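Local coordinates for uncharacterized protein YLR132C (Kluyveromyces marxianus, PDB 6PGL) that binds uridine-5'-monophosphate and is probably a nuclease of the 2H phosphodiesterase type that acts on U6 small nuclear RNA, at residues A[57-62]-A[153-158]; A[7-12]-A[64-69]. All blocks are in the same frame, centred on the assembly; numbering follows the deposited sequence.

Contact 1: residues A[57-62]-A[153-158]; sequences KPLHVS and LHVSFG. With U5P (uridine-5'-monophosphate), chain E.
His60 and Ser62 on one strand and His154 and Ser156 on the other close on the phosphate of uridine-5'-monophosphate, each strand contributing a His-x-Ser motif, as in the 2H phosphodiesterases. His60 NE2 bonds U5P O3P at 2.7 Å, the oxygen lying at the edge of the ring. His154 NE2 reaches U5P O2P at 2.6 Å, an oxygen that also takes the hydroxyl of Ser156 (OG to O2P 2.8 Å). Ser62 OG stands 2.4 Å from U5P O1P, too short a distance to be taken literally. Both imidazoles leave the backbone on bonds pointing away from the opposite strand; with CG between the backbone N and the carbonyl carbon (chi1 66° in His60, 68° in His154) the rings swing back to the shared phosphate.

In the second shell, His154 ND1 is hydrogen-bonded to Asn152 O, which helps fix the turn of that ring. The strands run roughly antiparallel (147°), splayed too far apart for a direct hydrogen bond between the two segments, and waters bridge them. Water 2 accepts from Ser156 N and donates to His60 O and to U5P O2P (2.9 Å), while water 1 links His60 N to Ser156 O. On the side of the strands away from the phosphate, Val61 CG2 meets Val155 CG2 at 3.7 Å, and Leu59 CD1 approaches the Phe157 ring obliquely, 3.4 Å from CD1.

Three donors thus converge on O2P, one of them a water. With a histidine on each side of the phosphorus, the geometry is consistent with the paired general acid and base of 2H phosphodiesterases.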
ATOM      1  N   LYS A  57      -5.881   5.786  11.269  1.00 28.15           N
ATOM      2  CA  LYS A  57      -5.035   6.219  10.166  1.00 25.57           C
ATOM      3  C   LYS A  57      -5.515   5.507   8.910  1.00 24.38           C
ATOM      4  O   LYS A  57      -5.723   4.288   8.948  1.00 25.04           O
ATOM      5  CB  LYS A  57      -3.533   5.885  10.414  1.00 25.26           C
ATOM      6  CG  LYS A  57      -2.878   6.672  11.513  1.00 35.69           C
ATOM      7  CD  LYS A  57      -2.889   8.175  11.195  1.00 44.65           C
ATOM      8  CE  LYS A  57      -2.099   9.010  12.195  1.00 54.15           C
ATOM      9  NZ  LYS A  57      -1.884  10.408  11.671  1.00 58.52           N
ATOM     10  N   PRO A  58      -5.709   6.195   7.796  1.00 22.14           N
ATOM     11  CA  PRO A  58      -6.178   5.489   6.602  1.00 25.77           C
ATOM     12  C   PRO A  58      -5.124   4.525   6.066  1.00 23.58           C
ATOM     13  O   PRO A  58      -3.921   4.718   6.258  1.00 22.19           O
ATOM     14  CB  PRO A  58      -6.472   6.617   5.610  1.00 22.21           C
ATOM     15  CG  PRO A  58      -5.669   7.769   6.095  1.00 29.58           C
ATOM     16  CD  PRO A  58      -5.622   7.649   7.587  1.00 25.59           C
ATOM     17  N   LEU A  59      -5.600   3.447   5.437  1.00 23.81           N
ATOM     18  CA  LEU A  59      -4.755   2.569   4.641  1.00 20.87           C
ATOM     19  C   LEU A  59      -4.700   3.115   3.216  1.00 22.64           C
ATOM     20  O   LEU A  59      -5.276   4.169   2.908  1.00 24.75           O
ATOM     21  CB  LEU A  59      -5.259   1.123   4.677  1.00 14.68           C
ATOM     22  CG  LEU A  59      -5.396   0.534   6.073  1.00 20.45           C
ATOM     23  CD1 LEU A  59      -5.878  -0.913   6.053  1.00 17.66           C
ATOM     24  CD2 LEU A  59      -4.093   0.675   6.860  1.00 21.26           C
ATOM     25  N   HIS A  60      -3.975   2.426   2.328  1.00 21.49           N
ATOM     26  CA  HIS A  60      -3.863   2.920   0.959  1.00 17.96           C
ATOM     27  C   HIS A  60      -3.633   1.779  -0.019  1.00 17.87           C
ATOM     28  O   HIS A  60      -3.217   0.676   0.356  1.00 21.98           O
ATOM     29  CB  HIS A  60      -2.734   3.975   0.810  1.00 21.93           C
ATOM     30  CG  HIS A  60      -1.349   3.435   1.038  1.00 28.06           C
ATOM     31  ND1 HIS A  60      -0.766   3.385   2.289  1.00 29.64           N
ATOM     32  CD2 HIS A  60      -0.424   2.939   0.174  1.00 29.31           C
ATOM     33  CE1 HIS A  60       0.452   2.869   2.189  1.00 28.61           C
ATOM     34  NE2 HIS A  60       0.683   2.589   0.917  1.00 29.53           N
ATOM     35  N   VAL A  61      -3.993   2.039  -1.281  1.00 19.10           N
ATOM     36  CA  VAL A  61      -3.531   1.262  -2.424  1.00 22.18           C
ATOM     37  C   VAL A  61      -2.548   2.155  -3.175  1.00 20.03           C
ATOM     38  O   VAL A  61      -2.947   3.183  -3.728  1.00 20.19           O
ATOM     39  CB  VAL A  61      -4.687   0.803  -3.342  1.00 24.98           C
ATOM     40  CG1 VAL A  61      -4.161  -0.131  -4.481  1.00 25.39           C
ATOM     41  CG2 VAL A  61      -5.785   0.120  -2.555  1.00 18.13           C
ATOM     42  N   SER A  62      -1.271   1.770  -3.217  1.00 19.47           N
ATOM     43  CA  SER A  62      -0.329   2.470  -4.074  1.00 19.95           C
ATOM     44  C   SER A  62      -0.710   2.248  -5.529  1.00 23.76           C
ATOM     45  O   SER A  62      -1.087   1.136  -5.923  1.00 24.96           O
ATOM     46  CB  SER A  62       1.109   1.989  -3.856  1.00 21.86           C
ATOM     47  OG  SER A  62       1.543   2.162  -2.515  1.00 20.34           O
ATOM     48  N   LEU A 153      -0.871  -4.995  -7.035  1.00 26.02           N
ATOM     49  CA  LEU A 153      -1.801  -4.162  -6.288  1.00 22.70           C
ATOM     50  C   LEU A 153      -2.189  -4.864  -5.000  1.00 21.37           C
ATOM     51  O   LEU A 153      -2.528  -6.054  -5.008  1.00 21.96           O
ATOM     52  CB  LEU A 153      -3.044  -3.878  -7.122  1.00 22.31           C
ATOM     53  CG  LEU A 153      -2.817  -2.977  -8.329  1.00 23.72           C
ATOM     54  CD1 LEU A 153      -4.132  -2.900  -9.137  1.00 22.00           C
ATOM     55  CD2 LEU A 153      -2.341  -1.595  -7.860  1.00 24.66           C
ATOM     56  N   HIS A 154      -2.151  -4.125  -3.891  1.00 16.06           N
ATOM     57  CA  HIS A 154      -2.400  -4.726  -2.593  1.00 17.70           C
ATOM     58  C   HIS A 154      -2.709  -3.617  -1.588  1.00 19.37           C
ATOM     59  O   HIS A 154      -2.473  -2.432  -1.840  1.00 19.81           O
ATOM     60  CB  HIS A 154      -1.176  -5.527  -2.142  1.00 18.34           C
ATOM     61  CG  HIS A 154      -0.007  -4.651  -1.833  1.00 17.04           C
ATOM     62  ND1 HIS A 154       0.881  -4.225  -2.801  1.00 19.03           N
ATOM     63  CD2 HIS A 154       0.381  -4.061  -0.676  1.00 18.69           C
ATOM     64  CE1 HIS A 154       1.776  -3.418  -2.247  1.00 20.08           C
ATOM     65  NE2 HIS A 154       1.494  -3.303  -0.958  1.00 19.20           N
ATOM     66  N   VAL A 155      -3.219  -4.029  -0.430  1.00 23.21           N
ATOM     67  CA  VAL A 155      -3.340  -3.172   0.745  1.00 21.23           C
ATOM     68  C   VAL A 155      -2.463  -3.774   1.838  1.00 23.67           C
ATOM     69  O   VAL A 155      -2.601  -4.957   2.157  1.00 21.05           O
ATOM     70  CB  VAL A 155      -4.798  -3.077   1.235  1.00 19.26           C
ATOM     71  CG1 VAL A 155      -4.854  -2.277   2.537  1.00 17.72           C
ATOM     72  CG2 VAL A 155      -5.724  -2.435   0.159  1.00 16.96           C
ATOM     73  N   SER A 156      -1.567  -2.967   2.417  1.00 21.89           N
ATOM     74  CA  SER A 156      -0.820  -3.400   3.595  1.00 20.32           C
ATOM     75  C   SER A 156      -1.598  -3.092   4.863  1.00 18.03           C
ATOM     76  O   SER A 156      -2.170  -2.005   5.007  1.00 17.55           O
ATOM     77  CB  SER A 156       0.543  -2.716   3.672  1.00 19.73           C
ATOM     78  OG  SER A 156       1.349  -3.171   2.602  1.00 19.15           O
ATOM     79  N   PHE A 157      -1.600  -4.058   5.794  1.00 17.83           N
ATOM     80  CA  PHE A 157      -2.349  -3.918   7.029  1.00 19.13           C
ATOM     81  C   PHE A 157      -1.475  -3.793   8.276  1.00 21.44           C
ATOM     82  O   PHE A 157      -1.931  -3.218   9.274  1.00 20.48           O
ATOM     83  CB  PHE A 157      -3.305  -5.114   7.189  1.00 18.93           C
ATOM     84  CG  PHE A 157      -4.436  -5.108   6.178  1.00 17.93           C
ATOM     85  CD1 PHE A 157      -5.509  -4.263   6.348  1.00 17.83           C
ATOM     86  CD2 PHE A 157      -4.394  -5.920   5.057  1.00 18.00           C
ATOM     87  CE1 PHE A 157      -6.554  -4.233   5.427  1.00 21.47           C
ATOM     88  CE2 PHE A 157      -5.442  -5.904   4.130  1.00 22.99           C
ATOM     89  CZ  PHE A 157      -6.534  -5.061   4.335  1.00 18.02           C
ATOM     90  N   GLY A 158      -0.237  -4.291   8.243  1.00 21.75           N
ATOM     91  CA  GLY A 158       0.660  -4.179   9.382  1.00 20.33           C
ATOM     92  C   GLY A 158       2.084  -4.172   8.871  1.00 23.97           C
ATOM     93  O   GLY A 158       2.347  -4.538   7.718  1.00 21.89           O
TER
HETATM   94  N1  U5P E 302       6.628  -3.855  -2.695  0.77 41.16           N
HETATM   95  C2  U5P E 302       7.363  -5.028  -3.027  0.77 47.60           C
HETATM   96  N3  U5P E 302       7.013  -5.755  -4.091  0.77 47.66           N
HETATM   97  C4  U5P E 302       5.988  -5.391  -4.855  0.77 47.25           C
HETATM   98  C5  U5P E 302       5.260  -4.241  -4.558  0.77 39.70           C
HETATM   99  C6  U5P E 302       5.605  -3.472  -3.458  0.77 36.25           C
HETATM  100  O2  U5P E 302       8.337  -5.425  -2.335  0.77 47.64           O
HETATM  101  O4  U5P E 302       5.701  -6.112  -5.835  0.77 51.53           O
HETATM  102  C1' U5P E 302       7.020  -3.047  -1.530  0.77 38.61           C
HETATM  103  C2' U5P E 302       7.052  -1.552  -1.807  0.77 38.90           C
HETATM  104  O2' U5P E 302       8.281  -1.183  -2.385  0.77 40.76           O
HETATM  105  C3' U5P E 302       6.821  -0.956  -0.419  0.77 36.79           C
HETATM  106  C4' U5P E 302       6.040  -2.042   0.332  0.77 33.86           C
HETATM  107  O3' U5P E 302       8.084  -0.748   0.208  0.77 38.71           O
HETATM  108  O4' U5P E 302       6.076  -3.230  -0.499  0.77 34.21           O
HETATM  109  C5' U5P E 302       4.605  -1.698   0.664  0.77 32.31           C
HETATM  110  O5' U5P E 302       4.020  -0.848  -0.317  0.77 30.03           O
HETATM  111  P   U5P E 302       2.568  -0.221  -0.112  0.77 28.15           P
HETATM  112  O1P U5P E 302       2.083   0.020  -1.507  0.77 28.58           O
HETATM  113  O2P U5P E 302       1.767  -1.257   0.654  0.77 26.09           O
HETATM  114  O3P U5P E 302       2.839   1.068   0.612  0.77 33.61           O
HETATM  115  O   HOH W   1      -1.931   0.521   3.805  1.00 19.75           O
HETATM  116  O   HOH W   2      -0.891  -0.411   1.405  1.00 23.50           O
HETATM  117  O   HOH W   3      -0.601  -1.338  -4.541  1.00 16.97           O
HETATM  118  O   HOH W   4      -0.457  -0.671  -2.065  1.00 17.57           O

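Contact 2: residues A[7-12]-A[64-69]; sequences KNIGFL and SETMMF
Gly10 and Met67 form a hydrogen-bonded pair of an antiparallel sheet, in which strand 59-68 is the outer strand beside 9-16. Gly10 N gives to Met67 O at 2.8 Å, and Met67 N returns a bond to Gly10 O at 3.0 Å. Phe69 N continues the series on Asn8 O (2.8 Å).

Near Leu12 a side chain takes over from the backbone. Leu12 N donates to Ser64 OG at 3.0 Å, almost straight at 167°, and the same hydroxyl donates to Glu65 O (2.9 Å). The Ser64 chi1 of 74° tucks OG between the backbone N and carbonyl carbon, close enough to serve both. With an alanine here, Leu12 N would probably lose this acceptor and Glu65 O the hydroxyl that holds it.

Apolar contacts gather on the Ile9 face. Ile9 CD1 meets the bent end of Met68 (CE, 3.7 Å), and Ile9 CG2 lies 3.5 Å from Thr66 CG2. On the other face, Met67 packs, with Phe69, against Met79 of helix 72-87; Gly10, lacking a side chain, lets the Phe69 ring edge come close to its N, where a CB would be tight. The CB of Glu65 points away from 7-12, and its OE2 forms a salt bridge with Lys138.

Phe11 makes a second aromatic contact: its ring presents an edge to the backbone of 64-65, CE2 standing 3.1 Å from Ser64 O.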
ATOM      1  N   LYS A   7      10.929  17.334  -3.462  1.00 34.81           N
ATOM      2  CA  LYS A   7      10.367  18.497  -4.152  1.00 34.86           C
ATOM      3  C   LYS A   7       9.871  18.141  -5.557  1.00 35.29           C
ATOM      4  O   LYS A   7       8.874  18.709  -6.029  1.00 33.39           O
ATOM      5  CB  LYS A   7      11.405  19.627  -4.226  1.00 36.39           C
ATOM      6  N   ASN A   8      10.587  17.262  -6.268  1.00 33.57           N
ATOM      7  CA  ASN A   8      10.221  16.882  -7.624  1.00 38.24           C
ATOM      8  C   ASN A   8       9.451  15.569  -7.689  1.00 30.10           C
ATOM      9  O   ASN A   8       9.281  15.031  -8.785  1.00 29.88           O
ATOM     10  CB  ASN A   8      11.471  16.700  -8.493  1.00 46.70           C
ATOM     11  CG  ASN A   8      12.501  17.766  -8.281  1.00 59.69           C
ATOM     12  OD1 ASN A   8      13.701  17.491  -8.347  1.00 69.41           O
ATOM     13  ND2 ASN A   8      12.052  19.001  -8.058  1.00 57.48           N
ATOM     14  N   ILE A   9       8.947  15.058  -6.566  1.00 27.82           N
ATOM     15  CA  ILE A   9       8.448  13.680  -6.493  1.00 25.03           C
ATOM     16  C   ILE A   9       6.932  13.668  -6.399  1.00 25.66           C
ATOM     17  O   ILE A   9       6.337  14.430  -5.623  1.00 27.65           O
ATOM     18  CB  ILE A   9       9.046  12.911  -5.312  1.00 27.00           C
ATOM     19  CG1 ILE A   9      10.486  12.513  -5.610  1.00 31.53           C
ATOM     20  CG2 ILE A   9       8.210  11.643  -5.026  1.00 28.38           C
ATOM     21  CD1 ILE A   9      11.041  11.603  -4.532  1.00 31.44           C
ATOM     22  N   GLY A  10       6.316  12.806  -7.192  1.00 23.88           N
ATOM     23  CA  GLY A  10       4.887  12.584  -7.114  1.00 24.72           C
ATOM     24  C   GLY A  10       4.612  11.109  -6.925  1.00 25.27           C
ATOM     25  O   GLY A  10       5.428  10.259  -7.269  1.00 25.51           O
ATOM     26  N   PHE A  11       3.453  10.813  -6.333  1.00 23.70           N
ATOM     27  CA  PHE A  11       3.087   9.431  -6.036  1.00 26.90           C
ATOM     28  C   PHE A  11       1.563   9.388  -5.977  1.00 28.15           C
ATOM     29  O   PHE A  11       0.961  10.259  -5.353  1.00 30.43           O
ATOM     30  CB  PHE A  11       3.743   8.975  -4.709  1.00 27.17           C
ATOM     31  CG  PHE A  11       3.149   7.735  -4.117  1.00 33.32           C
ATOM     32  CD1 PHE A  11       2.230   7.819  -3.082  1.00 35.64           C
ATOM     33  CD2 PHE A  11       3.502   6.481  -4.593  1.00 39.99           C
ATOM     34  CE1 PHE A  11       1.658   6.675  -2.528  1.00 40.79           C
ATOM     35  CE2 PHE A  11       2.937   5.310  -4.035  1.00 40.40           C
ATOM     36  CZ  PHE A  11       2.019   5.412  -2.997  1.00 40.77           C
ATOM     37  N   LEU A  12       0.937   8.423  -6.656  1.00 26.92           N
ATOM     38  CA  LEU A  12      -0.520   8.328  -6.725  1.00 26.65           C
ATOM     39  C   LEU A  12      -1.013   7.168  -5.868  1.00 25.75           C
ATOM     40  O   LEU A  12      -0.373   6.119  -5.816  1.00 24.94           O
ATOM     41  CB  LEU A  12      -0.969   8.136  -8.169  1.00 31.22           C
ATOM     42  CG  LEU A  12      -2.428   8.384  -8.503  1.00 42.32           C
ATOM     43  CD1 LEU A  12      -2.719   9.887  -8.565  1.00 42.69           C
ATOM     44  CD2 LEU A  12      -2.777   7.700  -9.834  1.00 44.18           C
ATOM     45  N   SER A  64       1.297   4.076  -8.094  1.00 22.92           N
ATOM     46  CA  SER A  64       2.463   4.417  -8.889  1.00 25.07           C
ATOM     47  C   SER A  64       3.680   4.186  -8.016  1.00 25.34           C
ATOM     48  O   SER A  64       3.583   4.137  -6.790  1.00 26.49           O
ATOM     49  CB  SER A  64       2.439   5.875  -9.387  1.00 26.61           C
ATOM     50  OG  SER A  64       2.723   6.750  -8.308  1.00 23.24           O
ATOM     51  N   GLU A  65       4.810   3.976  -8.669  1.00 33.40           N
ATOM     52  CA  GLU A  65       6.116   4.088  -8.046  1.00 34.94           C
ATOM     53  C   GLU A  65       6.346   5.539  -7.608  1.00 31.91           C
ATOM     54  O   GLU A  65       5.563   6.451  -7.923  1.00 28.01           O
ATOM     55  CB  GLU A  65       7.191   3.646  -9.050  1.00 37.66           C
ATOM     56  CG  GLU A  65       7.181   4.510 -10.304  1.00 46.93           C
ATOM     57  CD  GLU A  65       7.845   3.884 -11.541  1.00 53.50           C
ATOM     58  OE1 GLU A  65       8.853   4.458 -12.042  1.00 48.43           O
ATOM     59  OE2 GLU A  65       7.345   2.840 -12.026  1.00 56.55           O
ATOM     60  N   THR A  66       7.435   5.753  -6.873  1.00 29.03           N
ATOM     61  CA  THR A  66       7.937   7.100  -6.644  1.00 31.35           C
ATOM     62  C   THR A  66       8.389   7.695  -7.972  1.00 31.27           C
ATOM     63  O   THR A  66       9.290   7.152  -8.616  1.00 39.77           O
ATOM     64  CB  THR A  66       9.107   7.058  -5.664  1.00 34.70           C
ATOM     65  OG1 THR A  66       8.676   6.483  -4.432  1.00 38.32           O
ATOM     66  CG2 THR A  66       9.622   8.449  -5.388  1.00 34.82           C
ATOM     67  N   MET A  67       7.737   8.783  -8.403  1.00 28.29           N
ATOM     68  CA  MET A  67       7.973   9.420  -9.697  1.00 30.24           C
ATOM     69  C   MET A  67       8.738  10.728  -9.515  1.00 31.23           C
ATOM     70  O   MET A  67       8.203  11.697  -8.953  1.00 27.74           O
ATOM     71  CB  MET A  67       6.654   9.668 -10.419  1.00 29.10           C
ATOM     72  CG  MET A  67       5.938   8.389 -10.777  1.00 27.16           C
ATOM     73  SD  MET A  67       4.405   8.760 -11.633  1.00 32.35           S
ATOM     74  CE  MET A  67       3.546   9.696 -10.373  1.00 34.79           C
ATOM     75  N   MET A  68       9.982  10.771  -9.997  1.00 31.98           N
ATOM     76  CA  MET A  68      10.817  11.965  -9.875  1.00 32.34           C
ATOM     77  C   MET A  68      10.854  12.728 -11.196  1.00 31.52           C
ATOM     78  O   MET A  68      11.471  12.280 -12.166  1.00 30.65           O
ATOM     79  CB  MET A  68      12.235  11.636  -9.427  1.00 34.75           C
ATOM     80  CG  MET A  68      13.016  12.922  -9.200  1.00 34.25           C
ATOM     81  SD  MET A  68      14.536  12.747  -8.285  1.00 46.01           S
ATOM     82  CE  MET A  68      13.978  12.001  -6.754  1.00 39.68           C
ATOM     83  N   PHE A  69      10.214  13.889 -11.220  1.00 32.78           N
ATOM     84  CA  PHE A  69      10.109  14.729 -12.398  1.00 28.41           C
ATOM     85  C   PHE A  69      11.322  15.652 -12.470  1.00 31.42           C
ATOM     86  O   PHE A  69      12.146  15.705 -11.553  1.00 31.84           O
ATOM     87  CB  PHE A  69       8.790  15.512 -12.372  1.00 27.78           C
ATOM     88  CG  PHE A  69       7.572  14.625 -12.422  1.00 28.18           C
ATOM     89  CD1 PHE A  69       7.047  14.075 -11.265  1.00 24.26           C
ATOM     90  CD2 PHE A  69       6.978  14.316 -13.637  1.00 30.98           C
ATOM     91  CE1 PHE A  69       5.940  13.236 -11.309  1.00 28.83           C
ATOM     92  CE2 PHE A  69       5.873  13.450 -13.694  1.00 28.66           C
ATOM     93  CZ  PHE A  69       5.351  12.925 -12.525  1.00 28.03           C
TER

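How the contacts relate
Contacts 1 and 2 lie with centres about 18 Å apart and share strand 59-68, which pairs with strand 9-16 in both parts, while its early part also reaches the nucleotide. Along the chain the order is 7-12, 57-62, 64-69, 153-158, so the two contacts interlock. Contact 2 lies within one four-stranded sheet; contact 1 brings that sheet's outer strand against strand 154-161 of the other four-stranded sheet, with the phosphate at the seam. They touch where Ser62 OG packs 3.3 Å from Phe11 CZ. A side chain of contact 2 thus adjoins the phosphate-binding serine, consistent with a site assembled between two sheets.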